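Local coordinates for Serine/threonine-protein kinase Tel1 (Chaetomium thermophilum, PDB 6SKY), which phosphorylates serine and threonine residues of target proteins with ATP and probably acts as a DNA damage sensor that activates checkpoint signalling, at residues T2017-E2022 against V2037-A2042; D2094-V2099 against Q2106-T2111; A2521-P2526 against K2538-G2543; L2560-E2563 against D2569-H2572; K2693-A2698 against R2711-R2716. All blocks are in the same frame, centred on the assembly; numbering follows the deposited sequence.

Interaction 1 of 5, residues T2017-E2022 against V2037-A2042; sequences TARKLE and VTVYKA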
# COMPACT_ATOMS: atom_id res chain seq x y z
N THR A 2017 -11.07 -27.72 5.92
CA THR A 2017 -11.54 -26.96 7.07
C THR A 2017 -11.71 -27.85 8.29
O THR A 2017 -11.38 -27.45 9.41
CB THR A 2017 -12.85 -26.28 6.72
OG1 THR A 2017 -12.67 -25.47 5.55
CG2 THR A 2017 -13.30 -25.40 7.84
N ALA A 2018 -12.21 -29.06 8.09
CA ALA A 2018 -12.36 -29.98 9.21
C ALA A 2018 -11.02 -30.36 9.80
O ALA A 2018 -10.90 -30.52 11.02
CB ALA A 2018 -13.12 -31.22 8.76
N ARG A 2019 -9.99 -30.51 8.97
CA ARG A 2019 -8.67 -30.85 9.49
C ARG A 2019 -8.03 -29.66 10.19
O ARG A 2019 -7.34 -29.83 11.20
CB ARG A 2019 -7.78 -31.35 8.38
CG ARG A 2019 -6.42 -31.77 8.85
CD ARG A 2019 -5.53 -32.16 7.71
NE ARG A 2019 -5.44 -31.14 6.68
CZ ARG A 2019 -4.73 -30.03 6.80
NH1 ARG A 2019 -4.71 -29.16 5.81
NH2 ARG A 2019 -4.07 -29.78 7.90
N LYS A 2020 -8.22 -28.45 9.67
CA LYS A 2020 -7.61 -27.28 10.30
C LYS A 2020 -8.26 -26.97 11.63
O LYS A 2020 -7.57 -26.60 12.59
CB LYS A 2020 -7.71 -26.08 9.37
CG LYS A 2020 -6.74 -26.13 8.23
CD LYS A 2020 -6.99 -24.99 7.29
CE LYS A 2020 -5.99 -24.99 6.17
NZ LYS A 2020 -4.62 -24.92 6.71
N LEU A 2021 -9.58 -27.07 11.73
CA LEU A 2021 -10.25 -26.83 13.00
C LEU A 2021 -10.25 -28.05 13.91
O LEU A 2021 -10.69 -27.94 15.05
CB LEU A 2021 -11.68 -26.38 12.77
CG LEU A 2021 -11.82 -25.02 12.11
CD1 LEU A 2021 -13.25 -24.74 11.78
CD2 LEU A 2021 -11.26 -23.96 13.02
N GLU A 2022 -9.79 -29.20 13.42
CA GLU A 2022 -9.73 -30.45 14.17
C GLU A 2022 -11.12 -30.92 14.59
O GLU A 2022 -11.43 -31.07 15.77
CB GLU A 2022 -8.81 -30.30 15.37
CG GLU A 2022 -7.40 -30.01 14.97
CD GLU A 2022 -6.44 -30.15 16.11
OE1 GLU A 2022 -6.90 -30.17 17.26
OE2 GLU A 2022 -5.22 -30.24 15.85
N VAL A 2037 -9.53 -35.67 1.55
CA VAL A 2037 -10.22 -36.78 2.20
C VAL A 2037 -9.23 -37.83 2.67
O VAL A 2037 -9.36 -38.39 3.76
CB VAL A 2037 -11.27 -37.36 1.26
CG1 VAL A 2037 -12.03 -38.45 1.94
CG2 VAL A 2037 -12.21 -36.28 0.81
N THR A 2038 -8.21 -38.12 1.85
CA THR A 2038 -7.18 -39.08 2.22
C THR A 2038 -6.45 -38.65 3.48
O THR A 2038 -6.31 -39.41 4.45
CB THR A 2038 -6.20 -39.23 1.06
OG1 THR A 2038 -6.87 -39.77 -0.07
CG2 THR A 2038 -5.06 -40.13 1.44
N VAL A 2039 -5.95 -37.42 3.47
CA VAL A 2039 -5.22 -36.90 4.61
C VAL A 2039 -6.12 -36.83 5.84
O VAL A 2039 -5.70 -37.16 6.97
CB VAL A 2039 -4.61 -35.54 4.24
CG1 VAL A 2039 -4.39 -34.70 5.43
CG2 VAL A 2039 -3.32 -35.75 3.51
N TYR A 2040 -7.38 -36.44 5.65
CA TYR A 2040 -8.32 -36.36 6.75
C TYR A 2040 -8.56 -37.72 7.37
O TYR A 2040 -8.64 -37.84 8.59
CB TYR A 2040 -9.63 -35.77 6.27
CG TYR A 2040 -10.64 -35.62 7.37
CD1 TYR A 2040 -10.50 -34.63 8.31
CD2 TYR A 2040 -11.72 -36.46 7.46
CE1 TYR A 2040 -11.39 -34.48 9.31
CE2 TYR A 2040 -12.63 -36.31 8.47
CZ TYR A 2040 -12.46 -35.32 9.39
OH TYR A 2040 -13.35 -35.16 10.40
N LYS A 2041 -8.72 -38.76 6.55
CA LYS A 2041 -8.96 -40.08 7.10
C LYS A 2041 -7.77 -40.57 7.89
O LYS A 2041 -7.94 -41.20 8.94
CB LYS A 2041 -9.29 -41.06 5.98
CG LYS A 2041 -10.61 -40.79 5.33
CD LYS A 2041 -11.25 -42.05 4.82
CE LYS A 2041 -10.49 -42.61 3.65
NZ LYS A 2041 -10.87 -41.93 2.39
N ALA A 2042 -6.55 -40.28 7.43
CA ALA A 2042 -5.38 -40.64 8.22
C ALA A 2042 -5.37 -39.95 9.58
O ALA A 2042 -5.14 -40.60 10.61
CB ALA A 2042 -4.11 -40.31 7.44
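Tyr2040 OH is held by two backbone groups of one loop: it is hydrogen-bonded to Ile2023 O and to Leu2026 N, both in the loop that follows helix 2011-2021. This loop joins two successive helices of the alpha-solenoid FAT region, 2011-2021 and 2035-2047. Their short segments run at 35° to one another with axes 10.1 Å apart, so the chain must travel back between them instead of making a simple hairpin. A Schellman motif starts that return: Glu2022, with positive phi, closes the first helix, and Ile2023 N bonds to Ala2018 O. The tyrosine hydroxyl thus meets the loop while the ring packs on the helix. Its CG lies anti to the backbone N (chi1 -178°), which carries the ring across the gap until CE1 meets Ala2018 CB at 3.7 Å. Phe2015 meets the same ring edge-to-face, and Trp2024 also packs on it. Beside the ring, Arg2019 crosses Val2039 at a slant and bends at chi3 (54°), turning its guanidinium aside to helix 2124-2143, where NH1 and NH2 make weak hydrogen bonds to Ser2132 OG and Thr2136 OG1. The aliphatic part of the arginine does the touching here: CD lies 3.6 Å from Val2039 CG1, and NE stands 3.9 Å from that same methyl carbon.

Interaction 2 of 5, residues D2094-V2099 against Q2106-T2111; sequences DDILNV and QCTLAT
Thr2108 faces the end of the preceding helix and the loop just after it with both branches of its side chain, and each branch has its own partner. The methyl CG2 meets Ile2096 CG2 at 4.0 Å, the two side chains crossing at about a right angle, so that they touch through single methyl groups and do not lie alongside each other. The hydroxyl branch is turned to Val2099, whose CG1 comes within 3.8 Å of Thr2108 OG1 at a slant. A chi1 of -36° sets this division, leaving OG1 beside the threonine's own backbone N and close enough to the preceding turn to be hydrogen-bonded to Glu2104 O. The polar atom is thereby satisfied within its helix, while OG1 also lies against a valine methyl. One turn further on, Thr2111 OG1 donates to Cys2107 O over 2.8 Å, and Thr2111 N reaches that carbonyl from the opposite face of its plane. The contact closes an alpha-helical hairpin of the FAT domain: helices 2077-2097 and 2102-2119 run in roughly opposite directions and are joined by a short turn. Ile2096 and Val2099 also rest on Trp2141 of helix 2124-2143, while Leu2109 packs on helix 2154-2174, placing the hairpin within a continuing stack of helices.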
# COMPACT_ATOMS: atom_id res chain seq x y z
N ASP A 2094 3.92 -40.71 8.78
CA ASP A 2094 4.48 -42.02 9.05
C ASP A 2094 5.85 -41.91 9.71
O ASP A 2094 6.22 -42.77 10.52
CB ASP A 2094 4.59 -42.81 7.75
CG ASP A 2094 4.48 -44.30 7.97
OD1 ASP A 2094 4.68 -44.76 9.11
OD2 ASP A 2094 4.20 -45.02 6.99
N ASP A 2095 6.62 -40.89 9.37
CA ASP A 2095 7.94 -40.73 9.97
C ASP A 2095 7.85 -40.41 11.45
O ASP A 2095 8.56 -41.00 12.27
CB ASP A 2095 8.74 -39.65 9.25
CG ASP A 2095 9.42 -40.16 8.01
OD1 ASP A 2095 9.22 -41.34 7.66
OD2 ASP A 2095 10.16 -39.38 7.37
N ILE A 2096 6.99 -39.46 11.83
CA ILE A 2096 6.93 -39.16 13.26
C ILE A 2096 6.17 -40.21 14.04
O ILE A 2096 6.37 -40.32 15.26
CB ILE A 2096 6.31 -37.79 13.58
CG1 ILE A 2096 4.86 -37.75 13.14
CG2 ILE A 2096 7.10 -36.67 12.96
CD1 ILE A 2096 3.90 -37.76 14.27
N LEU A 2097 5.30 -41.00 13.41
CA LEU A 2097 4.64 -42.07 14.16
C LEU A 2097 5.62 -43.15 14.58
O LEU A 2097 5.34 -43.91 15.51
CB LEU A 2097 3.53 -42.70 13.33
CG LEU A 2097 2.21 -41.94 13.25
CD1 LEU A 2097 1.23 -42.73 12.44
CD2 LEU A 2097 1.69 -41.68 14.63
N ASN A 2098 6.78 -43.23 13.93
CA ASN A 2098 7.70 -44.34 14.11
C ASN A 2098 8.94 -43.97 14.90
O ASN A 2098 9.91 -44.73 14.90
CB ASN A 2098 8.11 -44.90 12.75
CG ASN A 2098 7.01 -45.66 12.08
OD1 ASN A 2098 6.18 -46.28 12.73
ND2 ASN A 2098 6.99 -45.63 10.76
N VAL A 2099 8.95 -42.82 15.56
CA VAL A 2099 10.11 -42.46 16.37
C VAL A 2099 10.10 -43.30 17.64
O VAL A 2099 9.05 -43.59 18.22
CB VAL A 2099 10.14 -40.96 16.68
CG1 VAL A 2099 10.35 -40.16 15.43
CG2 VAL A 2099 8.87 -40.55 17.35
N GLN A 2106 15.27 -35.71 17.22
CA GLN A 2106 16.14 -34.65 16.74
C GLN A 2106 16.50 -34.84 15.27
O GLN A 2106 16.64 -33.85 14.54
CB GLN A 2106 17.40 -34.58 17.59
CG GLN A 2106 17.12 -34.54 19.08
CD GLN A 2106 16.17 -33.43 19.47
OE1 GLN A 2106 16.20 -32.34 18.91
NE2 GLN A 2106 15.30 -33.71 20.43
N CYS A 2107 16.62 -36.08 14.82
CA CYS A 2107 16.89 -36.30 13.40
C CYS A 2107 15.70 -35.90 12.54
O CYS A 2107 15.88 -35.35 11.45
CB CYS A 2107 17.27 -37.76 13.16
SG CYS A 2107 18.97 -38.15 13.63
N THR A 2108 14.48 -36.14 13.02
CA THR A 2108 13.30 -35.69 12.28
C THR A 2108 13.26 -34.17 12.19
O THR A 2108 12.93 -33.60 11.14
CB THR A 2108 12.04 -36.23 12.94
OG1 THR A 2108 12.30 -37.54 13.45
CG2 THR A 2108 10.91 -36.31 11.94
N LEU A 2109 13.61 -33.49 13.29
CA LEU A 2109 13.64 -32.03 13.25
C LEU A 2109 14.69 -31.50 12.27
O LEU A 2109 14.44 -30.55 11.52
CB LEU A 2109 13.89 -31.50 14.66
CG LEU A 2109 13.39 -30.10 15.02
CD1 LEU A 2109 11.91 -29.98 14.76
CD2 LEU A 2109 13.69 -29.84 16.46
N ALA A 2110 15.87 -32.12 12.24
CA ALA A 2110 16.88 -31.71 11.28
C ALA A 2110 16.45 -31.96 9.84
O ALA A 2110 16.78 -31.17 8.94
CB ALA A 2110 18.19 -32.42 11.58
N THR A 2111 15.70 -33.04 9.61
CA THR A 2111 15.14 -33.26 8.28
C THR A 2111 14.20 -32.14 7.89
O THR A 2111 14.22 -31.66 6.75
CB THR A 2111 14.42 -34.60 8.25
OG1 THR A 2111 15.29 -35.63 8.72
CG2 THR A 2111 14.02 -34.92 6.84

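Interaction 3 of 5, residues A2521-P2526 against K2538-G2543; sequences AMDRDP and KNSPVG
Asp2523 and Val2542 lie antiparallel beside one another, bringing the carboxylate carbon CG of Asp2523 to 3.9 Å from Val2542 CG2. The valine methyl thus covers the root of the acid group, with Asp2523 CB 4.1 Å from the same CG2. Ser2540 OG, from the residue two before the valine, stands 3.7 Å from Asp2523 OD2, too long for a hydrogen bond. The aspartate reaches this place because its CG is anti to the backbone N (chi1 171°), which brings the carboxylate against Val2542. What fixes the group lies one shell out: Asp2523 OD2 is hydrogen-bonded to Tyr2529 OH, and Ser2540 packs on Tyr2529 as well. Ser2540 occupies the N-cap position of helix 2541-2552, and Val2542 sits in its first turn, so the nearby helix start would probably favour the negative charge of Asp2523. The contact ties the exit of helix 2507-2522 to the start of helix 2541-2552, two elements separated by a connection that contains strand 2534-2536. That strand is an outermost one of the antiparallel sheet of the kinase region, and Ala2521 and Met2522 touch Ser2658 of strand 2658-2662 in the same sheet.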
# COMPACT_ATOMS: atom_id res chain seq x y z
N ALA A 2521 48.14 -13.67 -30.73
CA ALA A 2521 47.14 -12.63 -30.96
C ALA A 2521 47.66 -11.57 -31.91
O ALA A 2521 46.95 -11.16 -32.84
CB ALA A 2521 46.73 -12.00 -29.63
N MET A 2522 48.89 -11.12 -31.71
CA MET A 2522 49.41 -10.01 -32.49
C MET A 2522 49.75 -10.40 -33.93
O MET A 2522 49.90 -9.52 -34.77
CB MET A 2522 50.66 -9.44 -31.81
CG MET A 2522 50.38 -8.68 -30.52
SD MET A 2522 49.45 -7.17 -30.79
CE MET A 2522 47.81 -7.69 -30.33
N ASP A 2523 49.86 -11.69 -34.23
CA ASP A 2523 50.38 -12.14 -35.52
C ASP A 2523 49.27 -12.13 -36.56
O ASP A 2523 48.45 -13.04 -36.62
CB ASP A 2523 50.98 -13.53 -35.38
CG ASP A 2523 51.33 -14.13 -36.72
OD1 ASP A 2523 52.00 -13.45 -37.51
OD2 ASP A 2523 50.94 -15.29 -36.97
N ARG A 2524 49.27 -11.11 -37.42
CA ARG A 2524 48.31 -10.99 -38.50
C ARG A 2524 49.04 -11.00 -39.83
O ARG A 2524 49.93 -10.17 -40.07
CB ARG A 2524 47.47 -9.72 -38.36
CG ARG A 2524 48.27 -8.47 -38.04
CD ARG A 2524 47.36 -7.32 -37.66
NE ARG A 2524 48.05 -6.32 -36.85
CZ ARG A 2524 47.45 -5.31 -36.23
NH1 ARG A 2524 46.14 -5.15 -36.32
NH2 ARG A 2524 48.17 -4.45 -35.51
N ASP A 2525 48.68 -11.94 -40.69
CA ASP A 2525 49.24 -12.03 -42.04
C ASP A 2525 48.09 -12.28 -43.01
O ASP A 2525 47.47 -13.36 -42.97
CB ASP A 2525 50.28 -13.15 -42.14
CG ASP A 2525 51.03 -13.13 -43.45
OD1 ASP A 2525 51.00 -12.09 -44.14
OD2 ASP A 2525 51.64 -14.16 -43.79
N PRO A 2526 47.77 -11.32 -43.89
CA PRO A 2526 46.59 -11.47 -44.75
C PRO A 2526 46.66 -12.68 -45.66
O PRO A 2526 45.61 -13.24 -46.01
CB PRO A 2526 46.57 -10.17 -45.55
CG PRO A 2526 47.35 -9.20 -44.73
CD PRO A 2526 48.42 -10.00 -44.06
N LYS A 2538 49.91 -24.98 -37.44
CA LYS A 2538 51.31 -25.41 -37.41
C LYS A 2538 52.12 -24.78 -38.52
O LYS A 2538 53.32 -25.04 -38.60
CB LYS A 2538 51.41 -26.93 -37.50
CG LYS A 2538 51.29 -27.64 -36.18
CD LYS A 2538 51.51 -29.13 -36.32
CE LYS A 2538 51.59 -29.79 -34.96
NZ LYS A 2538 52.03 -31.21 -35.07
N ASN A 2539 51.52 -23.95 -39.37
CA ASN A 2539 52.20 -23.44 -40.55
C ASN A 2539 52.80 -22.07 -40.35
O ASN A 2539 53.37 -21.51 -41.29
CB ASN A 2539 51.23 -23.41 -41.74
CG ASN A 2539 50.72 -24.79 -42.10
OD1 ASN A 2539 50.97 -25.76 -41.38
ND2 ASN A 2539 50.02 -24.88 -43.21
N SER A 2540 52.66 -21.53 -39.22
CA SER A 2540 53.39 -20.34 -38.85
C SER A 2540 54.40 -20.68 -37.75
O SER A 2540 54.20 -21.63 -37.00
CB SER A 2540 52.42 -19.27 -38.36
OG SER A 2540 53.05 -18.00 -38.29
N PRO A 2541 55.51 -19.95 -37.65
CA PRO A 2541 56.41 -20.18 -36.51
C PRO A 2541 55.74 -19.86 -35.19
O PRO A 2541 55.98 -20.55 -34.18
CB PRO A 2541 57.59 -19.25 -36.80
CG PRO A 2541 57.50 -18.94 -38.26
CD PRO A 2541 56.04 -18.94 -38.58
N VAL A 2542 54.90 -18.83 -35.17
CA VAL A 2542 54.13 -18.50 -33.98
C VAL A 2542 53.28 -19.68 -33.56
O VAL A 2542 53.19 -20.00 -32.37
CB VAL A 2542 53.28 -17.24 -34.24
CG1 VAL A 2542 52.64 -16.79 -32.96
CG2 VAL A 2542 54.13 -16.14 -34.81
N GLY A 2543 52.66 -20.36 -34.52
CA GLY A 2543 51.81 -21.49 -34.18
C GLY A 2543 52.57 -22.63 -33.54
O GLY A 2543 52.11 -23.23 -32.56

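Interaction 4 of 5, residues L2560-E2563 against D2569-H2572; sequences LQIE and DYSH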
# COMPACT_ATOMS: atom_id res chain seq x y z
N LEU A 2560 38.12 -20.24 -18.87
CA LEU A 2560 37.23 -21.02 -18.04
C LEU A 2560 36.94 -20.26 -16.76
O LEU A 2560 37.86 -19.74 -16.12
CB LEU A 2560 37.86 -22.38 -17.71
CG LEU A 2560 37.18 -23.20 -16.63
CD1 LEU A 2560 35.89 -23.78 -17.15
CD2 LEU A 2560 38.09 -24.28 -16.14
N GLN A 2561 35.67 -20.20 -16.38
CA GLN A 2561 35.26 -19.51 -15.16
C GLN A 2561 35.45 -20.44 -13.98
O GLN A 2561 34.77 -21.47 -13.86
CB GLN A 2561 33.81 -19.06 -15.27
CG GLN A 2561 33.46 -18.45 -16.62
CD GLN A 2561 32.14 -17.73 -16.61
OE1 GLN A 2561 31.28 -17.97 -17.44
NE2 GLN A 2561 31.98 -16.81 -15.66
N ILE A 2562 36.38 -20.10 -13.10
CA ILE A 2562 36.71 -20.90 -11.93
C ILE A 2562 36.03 -20.27 -10.72
O ILE A 2562 36.20 -19.08 -10.45
CB ILE A 2562 38.23 -20.98 -11.72
CG1 ILE A 2562 38.91 -21.50 -12.98
CG2 ILE A 2562 38.57 -21.86 -10.55
CD1 ILE A 2562 40.40 -21.55 -12.86
N GLU A 2563 35.27 -21.07 -9.98
CA GLU A 2563 34.68 -20.58 -8.75
C GLU A 2563 35.73 -20.54 -7.65
O GLU A 2563 36.71 -21.28 -7.67
CB GLU A 2563 33.52 -21.48 -8.32
CG GLU A 2563 32.49 -21.69 -9.40
CD GLU A 2563 31.81 -20.41 -9.84
OE1 GLU A 2563 31.60 -19.53 -8.99
OE2 GLU A 2563 31.50 -20.29 -11.04
N ASP A 2569 41.66 -25.24 -2.48
CA ASP A 2569 42.13 -26.41 -3.23
C ASP A 2569 41.72 -26.25 -4.68
O ASP A 2569 40.53 -26.34 -5.01
CB ASP A 2569 41.55 -27.69 -2.63
CG ASP A 2569 42.04 -28.94 -3.35
OD1 ASP A 2569 43.24 -29.26 -3.24
OD2 ASP A 2569 41.22 -29.59 -4.03
N TYR A 2570 42.70 -26.03 -5.55
CA TYR A 2570 42.45 -25.85 -6.97
C TYR A 2570 43.09 -26.97 -7.78
O TYR A 2570 43.69 -26.74 -8.83
CB TYR A 2570 42.95 -24.48 -7.44
CG TYR A 2570 42.13 -23.35 -6.90
CD1 TYR A 2570 40.90 -23.05 -7.44
CD2 TYR A 2570 42.59 -22.58 -5.84
CE1 TYR A 2570 40.15 -22.03 -6.95
CE2 TYR A 2570 41.84 -21.56 -5.35
CZ TYR A 2570 40.62 -21.29 -5.91
OH TYR A 2570 39.86 -20.26 -5.42
N SER A 2571 42.97 -28.20 -7.29
CA SER A 2571 43.45 -29.36 -8.02
C SER A 2571 42.38 -29.97 -8.90
O SER A 2571 42.70 -30.61 -9.91
CB SER A 2571 43.98 -30.41 -7.05
OG SER A 2571 42.98 -30.77 -6.11
N HIS A 2572 41.11 -29.79 -8.56
CA HIS A 2572 40.00 -30.33 -9.33
C HIS A 2572 39.71 -29.52 -10.59
O HIS A 2572 38.65 -29.72 -11.19
CB HIS A 2572 38.75 -30.39 -8.47
CG HIS A 2572 38.24 -29.05 -8.03
ND1 HIS A 2572 37.36 -28.31 -8.78
CD2 HIS A 2572 38.51 -28.32 -6.93
CE1 HIS A 2572 37.10 -27.18 -8.16
NE2 HIS A 2572 37.79 -27.15 -7.03
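Tyr2570 turns its CG anti to its own carbonyl carbon (chi1 -69°), swinging the ring to Ile2562, where a chi1 of -55° sets CG1 beside the backbone N and leaves CG2 anti to that N, against the ring. The two meet at Ile2562 CG2 and Tyr2570 CE1, 3.9 Å apart, with Tyr2570 CD1 little further from that methyl at 4.1 Å. The approach is slanting, onto the CD1-CE1 bond. The next residue supplies a different neighbour: Glu2563 O lies at the ring edge, in its plane, 3.6 Å from Tyr2570 CE1, an orientation in which a slightly positive aromatic C-H faces a carbonyl oxygen. Beyond the ring, Tyr2570 OH is hydrogen-bonded to His2460 ND1 and to Ser2565 N, which hold the phenol end in place. A leucine here would probably leave His2460 and Ser2565 without their shared hydroxyl partner and the Glu2563 carbonyl without its aromatic edge. After the tyrosine, Ser2571 OG donates to Asp2569 OD2 over 3.0 Å, on the syn side but 28° out of the carboxylate plane. Both segments belong to the long irregular connection from helix 2541-2552 to strand 2576-2585, folded back on itself. It lies against helix 2461-2472, where Ile2562 packs on Tyr2462, Tyr2570 packs on His2463, and Ile2562 O is hydrogen-bonded to His2463 NE2.

Interaction 5 of 5, residues K2693-A2698 against R2711-R2716; sequences KEIANA and RRVTER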
# COMPACT_ATOMS: atom_id res chain seq x y z
N LYS A 2693 20.73 -1.05 -47.28
CA LYS A 2693 21.14 -0.00 -48.21
C LYS A 2693 20.06 1.06 -48.38
O LYS A 2693 20.37 2.25 -48.44
CB LYS A 2693 21.51 -0.62 -49.55
CG LYS A 2693 21.94 0.37 -50.59
CD LYS A 2693 22.29 -0.35 -51.87
CE LYS A 2693 22.70 0.62 -52.97
NZ LYS A 2693 23.02 -0.12 -54.22
N GLU A 2694 18.80 0.65 -48.46
CA GLU A 2694 17.72 1.62 -48.58
C GLU A 2694 17.63 2.49 -47.33
O GLU A 2694 17.28 3.67 -47.42
CB GLU A 2694 16.40 0.93 -48.85
CG GLU A 2694 16.01 0.97 -50.31
CD GLU A 2694 14.87 0.04 -50.65
OE1 GLU A 2694 13.77 0.21 -50.08
OE2 GLU A 2694 15.07 -0.87 -51.48
N ILE A 2695 17.93 1.93 -46.17
CA ILE A 2695 17.89 2.75 -44.97
C ILE A 2695 19.11 3.65 -44.89
O ILE A 2695 19.01 4.79 -44.42
CB ILE A 2695 17.73 1.86 -43.73
CG1 ILE A 2695 16.26 1.52 -43.54
CG2 ILE A 2695 18.27 2.52 -42.50
CD1 ILE A 2695 16.00 0.69 -42.33
N ALA A 2696 20.27 3.20 -45.37
CA ALA A 2696 21.48 4.01 -45.28
C ALA A 2696 21.47 5.15 -46.29
O ALA A 2696 22.08 6.19 -46.05
CB ALA A 2696 22.71 3.15 -45.48
N ASN A 2697 20.81 4.98 -47.43
CA ASN A 2697 20.78 6.06 -48.41
C ASN A 2697 19.99 7.25 -47.90
O ASN A 2697 20.33 8.40 -48.20
CB ASN A 2697 20.19 5.57 -49.73
CG ASN A 2697 21.16 4.72 -50.51
OD1 ASN A 2697 22.38 4.84 -50.35
ND2 ASN A 2697 20.64 3.85 -51.36
N ALA A 2698 18.93 7.01 -47.14
CA ALA A 2698 18.15 8.12 -46.59
C ALA A 2698 18.61 8.49 -45.19
O ALA A 2698 17.80 8.68 -44.29
CB ALA A 2698 16.67 7.75 -46.58
N ARG A 2711 9.05 2.88 -43.12
CA ARG A 2711 7.78 2.18 -43.25
C ARG A 2711 7.72 1.39 -44.55
O ARG A 2711 7.25 0.25 -44.57
CB ARG A 2711 6.62 3.17 -43.20
CG ARG A 2711 6.40 3.79 -41.86
CD ARG A 2711 5.16 4.63 -41.89
NE ARG A 2711 5.07 5.53 -40.75
CZ ARG A 2711 4.46 5.23 -39.61
NH1 ARG A 2711 4.43 6.10 -38.62
NH2 ARG A 2711 3.89 4.04 -39.46
N ARG A 2712 8.21 1.98 -45.64
CA ARG A 2712 8.21 1.27 -46.91
C ARG A 2712 9.06 0.01 -46.85
O ARG A 2712 8.72 -1.00 -47.47
CB ARG A 2712 8.73 2.20 -48.01
CG ARG A 2712 8.58 1.66 -49.40
CD ARG A 2712 9.57 2.31 -50.35
NE ARG A 2712 9.99 3.63 -49.89
CZ ARG A 2712 9.27 4.74 -50.06
NH1 ARG A 2712 9.73 5.90 -49.61
NH2 ARG A 2712 8.09 4.69 -50.65
N VAL A 2713 10.17 0.05 -46.12
CA VAL A 2713 11.05 -1.11 -46.06
C VAL A 2713 10.48 -2.19 -45.14
O VAL A 2713 10.57 -3.38 -45.45
CB VAL A 2713 12.46 -0.69 -45.63
CG1 VAL A 2713 13.05 -1.69 -44.66
CG2 VAL A 2713 13.35 -0.57 -46.83
N THR A 2714 9.89 -1.81 -44.01
CA THR A 2714 9.33 -2.84 -43.14
C THR A 2714 7.99 -3.36 -43.62
O THR A 2714 7.51 -4.36 -43.09
CB THR A 2714 9.18 -2.35 -41.71
OG1 THR A 2714 8.16 -1.35 -41.64
CG2 THR A 2714 10.48 -1.78 -41.22
N GLU A 2715 7.36 -2.73 -44.61
CA GLU A 2715 6.19 -3.35 -45.21
C GLU A 2715 6.55 -4.50 -46.14
O GLU A 2715 5.66 -5.25 -46.54
CB GLU A 2715 5.36 -2.32 -45.96
CG GLU A 2715 4.29 -1.69 -45.10
CD GLU A 2715 3.78 -0.38 -45.64
OE1 GLU A 2715 4.24 0.05 -46.73
OE2 GLU A 2715 2.93 0.25 -44.98
N ARG A 2716 7.82 -4.64 -46.50
CA ARG A 2716 8.29 -5.72 -47.37
C ARG A 2716 9.30 -6.60 -46.65
O ARG A 2716 10.20 -7.15 -47.27
CB ARG A 2716 8.91 -5.15 -48.64
CG ARG A 2716 7.96 -4.37 -49.50
CD ARG A 2716 8.56 -4.19 -50.86
NE ARG A 2716 8.94 -5.47 -51.45
CZ ARG A 2716 9.70 -5.60 -52.53
NH1 ARG A 2716 9.99 -6.80 -52.99
NH2 ARG A 2716 10.16 -4.52 -53.14
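An alpha-helical hairpin within the PI3/PI4-kinase-type catalytic region, made of helices 2688-2697 and 2703-2714 running in roughly opposite directions, is closed here by Val2713. The backbones are nearest at Glu2694 and Val2713, whose CA atoms are 7.6 Å apart, and the valine sends one methyl to each of two successive residues on the first helix. CG2 goes to Glu2694, approaching its chain at a slant: Glu2694 CB is 4.0 Å from it and Glu2694 OE1 3.4 Å. The glutamate chain is extended beyond CG (chi2 167°), so that OE1 comes against the methyl. CG1 faces Ile2695, whose CD1 stops 4.4 Å away, a looser approach. That isoleucine also packs on Tyr2710 of the second helix and, outside the hairpin, on Ser2938 and Tyr2943 of the FATC region, joining the hairpin to the end of the chain. Two arginines of the second segment lie near the acid. Arg2712 NE lies 5.1 Å from Glu2694 OE1, and Arg2716 NH2 is 6.3 Å from Glu2694 OE2, neither close enough for a salt bridge. The valine thus meets both CB and a carboxylate oxygen of the glutamate, with neither hydrogen bond nor salt bridge between the segments, while the opposite charges at its border probably add only a diffuse electrostatic attraction.

The five contacts follow one another along the chain without interleaving. Interactions 1 and 2 lie in the FAT domain, their centres about 21 Å apart on the same side of the chain's centre; helix 2077-2097, which carries half of interaction 2, also packs on interaction 1, and helix 2124-2143 touches both. Interactions 3 and 4, about 30 Å apart between centres, bracket helix 2541-2552; interaction 3 lies beside the antiparallel sheet of the kinase region. Interaction 5 lies in the helical part of that region, about 42 Å from interaction 3 and about 68 Å from interaction 1, centre to centre. The series passes from helical solenoid to catalytic region, with interaction 4 bringing the connecting loop against helix 2461-2472.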